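Local structure of putative isochorismatase (Burkholderia xenovorans, 3OQP) at residues A[27-30]-A[31-34]; A[126-129]-A[130-134]; A[157-160]-A[161-165]. The protein is probably a hydrolase of the isochorismatase family, related to the nicotinamidases, although its natural substrate is not established. All blocks are in the same frame, centred on the assembly; numbering follows the deposited sequence.

Contact 1 (A[27-30]-A[31-34])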
ATOM      1  N   TYR A  27       8.446  -2.799  15.648  1.00 10.13           N
ATOM      2  CA  TYR A  27       9.356  -1.752  15.187  1.00 10.71           C
ATOM      3  C   TYR A  27       8.553  -0.625  14.583  1.00  9.81           C
ATOM      4  O   TYR A  27       7.635  -0.891  13.804  1.00 10.65           O
ATOM      5  CB  TYR A  27      10.267  -2.265  14.095  1.00  9.58           C
ATOM      6  CG  TYR A  27      11.399  -1.300  13.868  1.00  9.89           C
ATOM      7  CD1 TYR A  27      11.242  -0.228  13.006  1.00 11.85           C
ATOM      8  CD2 TYR A  27      12.599  -1.398  14.573  1.00 12.62           C
ATOM      9  CE1 TYR A  27      12.272   0.701  12.778  1.00 12.68           C
ATOM     10  CE2 TYR A  27      13.640  -0.474  14.377  1.00 14.06           C
ATOM     11  CZ  TYR A  27      13.484   0.571  13.495  1.00 12.86           C
ATOM     12  OH  TYR A  27      14.546   1.446  13.278  1.00 17.59           O
ATOM     13  N   PRO A  28       8.838   0.620  14.971  1.00  8.97           N
ATOM     14  CA  PRO A  28       9.683   1.028  16.083  1.00 10.12           C
ATOM     15  C   PRO A  28       9.182   0.407  17.386  1.00 10.45           C
ATOM     16  O   PRO A  28       8.081  -0.152  17.508  1.00 10.88           O
ATOM     17  CB  PRO A  28       9.529   2.563  16.095  1.00 11.77           C
ATOM     18  CG  PRO A  28       9.200   2.897  14.665  1.00 10.42           C
ATOM     19  CD  PRO A  28       8.287   1.774  14.245  1.00  9.59           C
ATOM     20  N   ASP A  29       9.996   0.538  18.423  1.00 10.52           N
ATOM     21  CA  ASP A  29       9.581   0.112  19.759  1.00 10.58           C
ATOM     22  C   ASP A  29       8.207   0.690  20.106  1.00 10.55           C
ATOM     23  O   ASP A  29       7.978   1.885  19.980  1.00 10.67           O
ATOM     24  CB  ASP A  29      10.615   0.591  20.764  1.00 11.54           C
ATOM     25  CG  ASP A  29      10.288   0.164  22.171  1.00 14.00           C
ATOM     26  OD1 ASP A  29      10.648  -0.961  22.583  1.00 18.23           O
ATOM     27  OD2 ASP A  29       9.676   0.974  22.876  1.00 17.29           O
ATOM     28  N   VAL A  30       7.332  -0.133  20.645  1.00 10.39           N
ATOM     29  CA  VAL A  30       5.991   0.304  20.816  1.00  9.92           C
ATOM     30  C   VAL A  30       5.829   1.342  21.904  1.00 10.19           C
ATOM     31  O   VAL A  30       4.946   2.196  21.843  1.00 10.08           O
ATOM     32  CB  VAL A  30       5.024  -0.885  21.015  1.00 10.67           C
ATOM     33  CG1 VAL A  30       5.210  -1.512  22.400  1.00 14.56           C
ATOM     34  CG2 VAL A  30       3.565  -0.430  20.739  1.00 12.74           C
ATOM     35  N   GLN A  31       6.635   1.277  22.951  1.00 11.03           N
ATOM     36  CA  GLN A  31       6.548   2.318  23.953  1.00 11.47           C
ATOM     37  C   GLN A  31       6.967   3.657  23.420  1.00 11.08           C
ATOM     38  O   GLN A  31       6.400   4.688  23.771  1.00 11.90           O
ATOM     39  CB  GLN A  31       7.299   1.941  25.212  1.00 11.67           C
ATOM     40  CG  GLN A  31       6.738   0.717  25.944  1.00 16.08           C
ATOM     41  CD  GLN A  31       5.286   0.905  26.388  1.00 17.26           C
ATOM     42  OE1 GLN A  31       4.890   1.975  26.821  1.00 20.18           O
ATOM     43  NE2 GLN A  31       4.475  -0.143  26.221  1.00 21.09           N
ATOM     44  N   SER A  32       7.927   3.659  22.514  0.50 11.23           N
ATOM     45  CA  SER A  32       8.391   4.924  21.906  0.50 10.96           C
ATOM     46  C   SER A  32       7.344   5.515  20.953  0.50 10.82           C
ATOM     47  O   SER A  32       7.204   6.730  20.802  0.50 10.50           O
ATOM     48  CB  SER A  32       9.726   4.775  21.145  0.50 11.12           C
ATOM     49  OG  SER A  32       9.610   4.134  19.851  0.50 14.00           O
ATOM     50  N   SER A  33       6.688   4.657  20.203  1.00  9.39           N
ATOM     51  CA  SER A  33       5.608   5.169  19.328  1.00 10.09           C
ATOM     52  C   SER A  33       4.367   5.588  20.090  1.00 10.07           C
ATOM     53  O   SER A  33       3.768   6.599  19.740  1.00 10.28           O
ATOM     54  CB  SER A  33       5.300   4.219  18.175  1.00 10.67           C
ATOM     55  OG  SER A  33       4.864   2.950  18.639  1.00 10.79           O
ATOM     56  N   LEU A  34       4.011   4.856  21.145  1.00  9.97           N
ATOM     57  CA  LEU A  34       2.876   5.298  21.966  1.00 10.76           C
ATOM     58  C   LEU A  34       3.135   6.685  22.526  1.00 10.78           C
ATOM     59  O   LEU A  34       2.226   7.534  22.505  1.00 10.24           O
ATOM     60  CB  LEU A  34       2.593   4.322  23.115  1.00 11.05           C
ATOM     61  CG  LEU A  34       1.931   3.024  22.722  1.00 11.86           C
ATOM     62  CD1 LEU A  34       2.036   2.014  23.857  1.00 14.69           C
ATOM     63  CD2 LEU A  34       0.450   3.216  22.340  1.00 12.92           C
TER
HETATM   64  O   HOH W   1       5.844   1.352  16.910  1.00 10.34           O

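Contact 2 (A[126-129]-A[130-134])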
ATOM      1  N   THR A 126      -5.298   3.454   4.343  1.00  8.29           N
ATOM      2  CA  THR A 126      -5.931   4.716   4.579  1.00  8.40           C
ATOM      3  C   THR A 126      -5.237   5.802   3.747  1.00  8.60           C
ATOM      4  O   THR A 126      -5.916   6.645   3.085  1.00  9.19           O
ATOM      5  CB  THR A 126      -5.930   5.074   6.066  1.00  8.50           C
ATOM      6  OG1 THR A 126      -6.686   4.075   6.778  1.00  9.09           O
ATOM      7  CG2 THR A 126      -6.529   6.426   6.361  1.00  9.96           C
ATOM      8  N   ILE A 127      -3.897   5.799   3.728  1.00  8.76           N
ATOM      9  CA  ILE A 127      -3.128   6.740   2.932  1.00  8.92           C
ATOM     10  C   ILE A 127      -3.408   6.584   1.432  1.00  8.95           C
ATOM     11  O   ILE A 127      -3.570   7.587   0.721  1.00  9.69           O
ATOM     12  CB  ILE A 127      -1.636   6.538   3.213  1.00  8.66           C
ATOM     13  CG1 ILE A 127      -1.376   7.000   4.660  1.00  9.68           C
ATOM     14  CG2 ILE A 127      -0.762   7.272   2.191  1.00 10.48           C
ATOM     15  CD1 ILE A 127       0.058   6.643   5.157  1.00 11.58           C
ATOM     16  N   ASN A 128      -3.504   5.350   0.934  1.00 10.41           N
ATOM     17  CA  ASN A 128      -3.743   5.107  -0.482  1.00 10.67           C
ATOM     18  C   ASN A 128      -5.059   5.747  -0.904  1.00 11.91           C
ATOM     19  O   ASN A 128      -5.122   6.445  -1.932  1.00 12.22           O
ATOM     20  CB  ASN A 128      -3.807   3.599  -0.795  1.00 13.54           C
ATOM     21  CG  ASN A 128      -4.044   3.321  -2.293  1.00 17.00           C
ATOM     22  OD1 ASN A 128      -3.249   3.776  -3.047  1.00 14.26           O
ATOM     23  ND2 ASN A 128      -5.150   2.610  -2.710  1.00 20.48           N
ATOM     24  N   HIS A 129      -6.101   5.577  -0.092  1.00 11.55           N
ATOM     25  CA  HIS A 129      -7.386   6.187  -0.378  1.00 11.83           C
ATOM     26  C   HIS A 129      -7.257   7.711  -0.347  1.00 11.44           C
ATOM     27  O   HIS A 129      -7.764   8.412  -1.231  1.00 11.40           O
ATOM     28  CB  HIS A 129      -8.452   5.689   0.594  1.00 12.13           C
ATOM     29  CG  HIS A 129      -9.059   4.387   0.193  1.00 12.65           C
ATOM     30  ND1 HIS A 129      -9.454   3.437   1.113  1.00 12.28           N
ATOM     31  CD2 HIS A 129      -9.446   3.922  -1.018  1.00 16.39           C
ATOM     32  CE1 HIS A 129      -9.997   2.421   0.471  1.00 12.12           C
ATOM     33  NE2 HIS A 129     -10.024   2.690  -0.818  1.00 15.83           N
ATOM     34  N   ALA A 130      -6.638   8.231   0.705  1.00 10.67           N
ATOM     35  CA  ALA A 130      -6.482   9.687   0.823  1.00 10.60           C
ATOM     36  C   ALA A 130      -5.804  10.329  -0.369  1.00  9.59           C
ATOM     37  O   ALA A 130      -6.308  11.321  -0.916  1.00 11.50           O
ATOM     38  CB  ALA A 130      -5.723  10.072   2.123  1.00 11.24           C
ATOM     39  N   VAL A 131      -4.668   9.752  -0.767  1.00  9.79           N
ATOM     40  CA  VAL A 131      -3.903  10.301  -1.907  1.00 11.23           C
ATOM     41  C   VAL A 131      -4.757  10.318  -3.186  1.00 12.16           C
ATOM     42  O   VAL A 131      -4.770  11.300  -3.916  1.00 12.54           O
ATOM     43  CB  VAL A 131      -2.578   9.500  -2.142  1.00 11.94           C
ATOM     44  CG1 VAL A 131      -1.932   9.866  -3.521  1.00 14.82           C
ATOM     45  CG2 VAL A 131      -1.675   9.708  -0.941  1.00 12.79           C
ATOM     46  N   HIS A 132      -5.445   9.219  -3.460  1.00 11.40           N
ATOM     47  CA  HIS A 132      -6.204   9.126  -4.707  1.00 11.28           C
ATOM     48  C   HIS A 132      -7.504   9.922  -4.654  1.00 12.83           C
ATOM     49  O   HIS A 132      -8.133  10.130  -5.707  1.00 16.23           O
ATOM     50  CB  HIS A 132      -6.455   7.659  -5.064  1.00 11.78           C
ATOM     51  CG  HIS A 132      -5.241   6.961  -5.536  1.00 12.45           C
ATOM     52  ND1 HIS A 132      -4.376   6.307  -4.687  1.00 11.64           N
ATOM     53  CD2 HIS A 132      -4.743   6.818  -6.784  1.00 13.41           C
ATOM     54  CE1 HIS A 132      -3.390   5.814  -5.403  1.00 10.49           C
ATOM     55  NE2 HIS A 132      -3.600   6.089  -6.676  1.00 12.18           N
ATOM     56  N   SER A 133      -7.859  10.443  -3.488  1.00 12.95           N
ATOM     57  CA  SER A 133      -8.978  11.387  -3.303  0.70 13.85           C
ATOM     58  C   SER A 133      -8.528  12.857  -3.429  1.00 14.11           C
ATOM     59  O   SER A 133      -9.340  13.761  -3.407  1.00 16.34           O
ATOM     60  CB  SER A 133      -9.684  11.203  -1.963  0.70 15.24           C
ATOM     61  OG  SER A 133      -9.037  11.883  -0.882  0.70 14.34           O
ATOM     62  N   GLY A 134      -7.239  13.088  -3.540  1.00 14.32           N
ATOM     63  CA  GLY A 134      -6.741  14.447  -3.617  1.00 14.87           C
ATOM     64  C   GLY A 134      -6.227  15.102  -2.348  1.00 14.95           C
ATOM     65  O   GLY A 134      -5.887  16.282  -2.359  1.00 15.58           O
TER

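Contact 3 (A[157-160]-A[161-165])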
ATOM      1  N   SER A 157      10.923  -8.923   8.498  1.00 11.69           N
ATOM      2  CA  SER A 157      10.909  -8.435   9.870  1.00 10.76           C
ATOM      3  C   SER A 157      10.052  -7.164   9.980  1.00 11.02           C
ATOM      4  O   SER A 157       9.785  -6.477   8.989  1.00 10.57           O
ATOM      5  CB  SER A 157      12.317  -8.154  10.343  1.00 11.64           C
ATOM      6  OG  SER A 157      12.880  -7.085   9.658  1.00 13.06           O
ATOM      7  N   ALA A 158       9.733  -6.792  11.206  1.00  9.70           N
ATOM      8  CA  ALA A 158       9.014  -5.558  11.447  1.00 11.16           C
ATOM      9  C   ALA A 158       9.845  -4.366  10.996  1.00 10.44           C
ATOM     10  O   ALA A 158       9.299  -3.423  10.410  1.00 10.13           O
ATOM     11  CB  ALA A 158       8.583  -5.413  12.917  1.00 11.66           C
ATOM     12  N   GLU A 159      11.172  -4.374  11.231  1.00 10.60           N
ATOM     13  CA  GLU A 159      12.004  -3.282  10.804  1.00  9.88           C
ATOM     14  C   GLU A 159      11.996  -3.170   9.278  1.00 10.04           C
ATOM     15  O   GLU A 159      11.911  -2.075   8.728  1.00 10.79           O
ATOM     16  CB  GLU A 159      13.441  -3.440  11.328  1.00 12.17           C
ATOM     17  CG  GLU A 159      14.367  -2.231  11.051  1.00 13.14           C
ATOM     18  CD  GLU A 159      14.882  -2.127   9.627  1.00 14.01           C
ATOM     19  OE1 GLU A 159      15.004  -3.159   8.893  1.00 15.03           O
ATOM     20  OE2 GLU A 159      15.264  -0.979   9.255  1.00 13.10           O
ATOM     21  N   GLU A 160      12.101  -4.291   8.585  1.00 10.22           N
ATOM     22  CA  GLU A 160      12.150  -4.259   7.121  1.00  9.85           C
ATOM     23  C   GLU A 160      10.804  -3.729   6.595  1.00  9.72           C
ATOM     24  O   GLU A 160      10.746  -2.906   5.688  1.00  9.69           O
ATOM     25  CB  GLU A 160      12.404  -5.629   6.506  1.00 10.16           C
ATOM     26  CG  GLU A 160      13.784  -6.154   6.580  1.00 13.58           C
ATOM     27  CD  GLU A 160      13.904  -7.565   6.049  1.00 15.97           C
ATOM     28  OE1 GLU A 160      13.024  -8.426   6.374  1.00 14.08           O
ATOM     29  OE2 GLU A 160      14.906  -7.834   5.348  1.00 17.45           O
ATOM     30  N   ILE A 161       9.705  -4.218   7.152  1.00  9.08           N
ATOM     31  CA  ILE A 161       8.368  -3.794   6.697  1.00  8.32           C
ATOM     32  C   ILE A 161       8.221  -2.270   6.914  1.00  9.16           C
ATOM     33  O   ILE A 161       7.781  -1.558   6.027  1.00  9.63           O
ATOM     34  CB  ILE A 161       7.237  -4.593   7.346  1.00  8.36           C
ATOM     35  CG1 ILE A 161       7.345  -6.053   6.936  1.00  9.25           C
ATOM     36  CG2 ILE A 161       5.855  -3.966   6.983  1.00  9.86           C
ATOM     37  CD1 ILE A 161       6.372  -6.983   7.597  1.00  9.74           C
ATOM     38  N   HIS A 162       8.477  -1.797   8.120  1.00  9.46           N
ATOM     39  CA  HIS A 162       8.296  -0.416   8.446  1.00  9.46           C
ATOM     40  C   HIS A 162       9.177   0.500   7.636  1.00  9.46           C
ATOM     41  O   HIS A 162       8.740   1.533   7.150  1.00  9.02           O
ATOM     42  CB  HIS A 162       8.490  -0.191   9.946  1.00  9.73           C
ATOM     43  CG  HIS A 162       8.268   1.213  10.397  1.00  9.29           C
ATOM     44  ND1 HIS A 162       7.014   1.758  10.581  1.00  9.53           N
ATOM     45  CD2 HIS A 162       9.160   2.169  10.721  1.00  9.35           C
ATOM     46  CE1 HIS A 162       7.168   2.998  11.024  1.00  9.49           C
ATOM     47  NE2 HIS A 162       8.455   3.269  11.123  1.00 10.05           N
ATOM     48  N   ARG A 163      10.428   0.090   7.471  1.00  9.42           N
ATOM     49  CA  ARG A 163      11.364   0.844   6.651  1.00  9.40           C
ATOM     50  C   ARG A 163      10.948   0.909   5.180  1.00  8.95           C
ATOM     51  O   ARG A 163      10.972   1.999   4.553  1.00  9.74           O
ATOM     52  CB  ARG A 163      12.789   0.339   6.791  1.00  9.33           C
ATOM     53  CG  ARG A 163      13.798   1.027   5.894  1.00 10.48           C
ATOM     54  CD  ARG A 163      15.285   0.816   6.231  1.00 10.34           C
ATOM     55  NE  ARG A 163      15.520  -0.602   6.493  1.00 10.99           N
ATOM     56  CZ  ARG A 163      15.725  -1.538   5.573  1.00 11.95           C
ATOM     57  NH1 ARG A 163      15.838  -1.235   4.302  1.00 12.19           N
ATOM     58  NH2 ARG A 163      15.838  -2.802   5.944  1.00 11.98           N
ATOM     59  N   VAL A 164      10.683  -0.233   4.599  1.00  8.75           N
ATOM     60  CA  VAL A 164      10.221  -0.298   3.223  1.00  9.14           C
ATOM     61  C   VAL A 164       9.039   0.645   3.026  1.00  9.22           C
ATOM     62  O   VAL A 164       8.989   1.401   2.107  1.00  9.49           O
ATOM     63  CB  VAL A 164       9.958  -1.730   2.750  1.00  9.41           C
ATOM     64  CG1 VAL A 164       9.014  -1.724   1.540  1.00  9.24           C
ATOM     65  CG2 VAL A 164      11.276  -2.440   2.410  1.00 10.47           C
ATOM     66  N   PHE A 165       8.018   0.517   3.876  1.00  9.14           N
ATOM     67  CA  PHE A 165       6.844   1.345   3.725  1.00  8.78           C
ATOM     68  C   PHE A 165       7.173   2.817   3.926  1.00  8.54           C
ATOM     69  O   PHE A 165       6.683   3.662   3.171  1.00  9.18           O
ATOM     70  CB  PHE A 165       5.659   0.858   4.610  1.00  8.56           C
ATOM     71  CG  PHE A 165       4.807  -0.174   3.940  1.00  8.60           C
ATOM     72  CD1 PHE A 165       5.209  -1.482   3.857  1.00  9.59           C
ATOM     73  CD2 PHE A 165       3.592   0.214   3.369  1.00  9.01           C
ATOM     74  CE1 PHE A 165       4.452  -2.408   3.219  1.00 10.48           C
ATOM     75  CE2 PHE A 165       2.820  -0.726   2.755  1.00 11.32           C
ATOM     76  CZ  PHE A 165       3.256  -2.021   2.669  1.00 10.42           C
TER

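Contact 1 (A[27-30]-A[31-34])
The carbonyl of D29 takes the amide of S33 nearly head-on at 3.1 Å (O to N, N-H...O 161°), and one residue on V30 O accepts L34 N at 2.9 Å. Two successive i to i+4 bonds thus open helix 30-47, with D29 as N-cap after the cis peptide between Y27 and P28. The cap itself is made by D29 OD2, which receives S32 N at 3.2 Å on its anti lone pair; chi1 of -178° puts the carboxylate opposite its own backbone N and turns it back over the first helical turn. A carboxylate here also faces the positive end of the helix dipole, which would be expected to favour its charged form. S32 returns the grip: in one of its two conformations OG donates to D29 O at 2.8 Å, 15° off the carbonyl plane, and D29 O then holds two donors. A water bridges the two segments, donating to P28 O at 2.8 Å and accepting from S33 OG at 2.6 Å. S33 OG is also hydrogen-bonded to Y117 OH. One turn apart, V30 CG2 and L34 CD1 meet at 4.2 Å, an apolar pair that lies against the loop residue Y117. The start of helix 30-47 is thereby set against that loop, while Y27 and P28 pack on helix 158-173.

Contact 2 (A[126-129]-A[130-134])
The H132 imidazole meets N128 at its edge: N128 O lies in the ring plane and accepts ND1-H at 2.9 Å with an N-H...O angle of 162°. The N128 amide is turned 64° from this ring, with OD1 3.1 Å from H132 CE1. Just beyond, the C-terminal end of this helix finishes in a Schellman motif, with G134 at positive phi; the evidence is the bond from G134 N to V131 O at 3.1 Å and a weak one from S133 N to H129 O at 3.0 Å. H132 NE2 accepts S93 N of the second subunit, which agrees with the proton on ND1, and H129 of that subunit meets the H132 ring edge-to-face.

In the alpha/beta fold of the isochorismatase family helix 124-132 packs against the parallel sheet: I127 and A130 rest on strands 111-115 and 136-140. I127 CG2 and V131 CG2 touch at 4.1 Å, one turn apart, beside the backbone bond from V131 N to I127 O at 2.8 Å. N128 OD1 is bonded to S125 OG of the second subunit, H129 ND1 to S93 OG of its own chain, and T126 OG1 to A94 N and to the backbone O of the oxidised cysteine, 3-sulfinoalanine, at position 122.

A chi1 of -73° sets the H132 ring beside its own backbone N, from where ND1 can turn back to the preceding turn. N128 O therefore carries two donors from one residue: H132 N approaches it at 3.2 Å from the opposite face of the carbonyl plane to ND1.

Contact 3 (A[157-160]-A[161-165])
E159 OE2 receives NE of R163 at 2.8 Å, the shortest polar bond between 157-160 and 161-165. Alongside it R163 NH2 donates to E159 OE1 at 3.1 Å, on the syn lone pair, giving a side-on, two-pronged salt bridge between residues four apart. Carboxylate and guanidinium are nearly coplanar, 21° apart; the bend at chi3 (46°) of R163 folds NE back to the glutamate. At the N-terminus of the same helix S157 and E160 form a capping box: S157 OG accepts E160 N at 3.1 Å, and S157 N donates to E160 OE1 at 3.0 Å (N-H...O 162°). The E160 chain, extended beyond CG, spans this distance and passes 4.0 Å from R163 NH2 at its CG.

E160 OE2 pairs instead with R163 of the second subunit, and the reciprocal bridge joins R163 NH2 to E160 of that chain; R163 NH1 donates to F155 O of the second subunit. H162 is held by T119 OG1 and H141 O. The chemistry implies that R163, shared by two carboxylates, probably stays charged, and that E160 couples the start of helix 158-173 to the subunit interface.

In the fold
From the N terminus, contact 1 turns the loop after strand 7-12 into helix 30-47. Contact 2 lies at the end of helix 124-132, and contact 3 begins helix 158-173. The three follow in series, none nesting or crossing, and each is local, so none closes a long loop. Contacts 1 and 3 do meet: P28 CD lies 3.5 Å from H162 NE2, and Y27 packs on A158, joining two helix starts. Contacts 1 and 2 sit on opposite sides of the chain's centre, with centres 25 Å apart. Contacts 2 and 3, about 8 Å apart at nearest atoms, do not touch, yet both reach the second subunit.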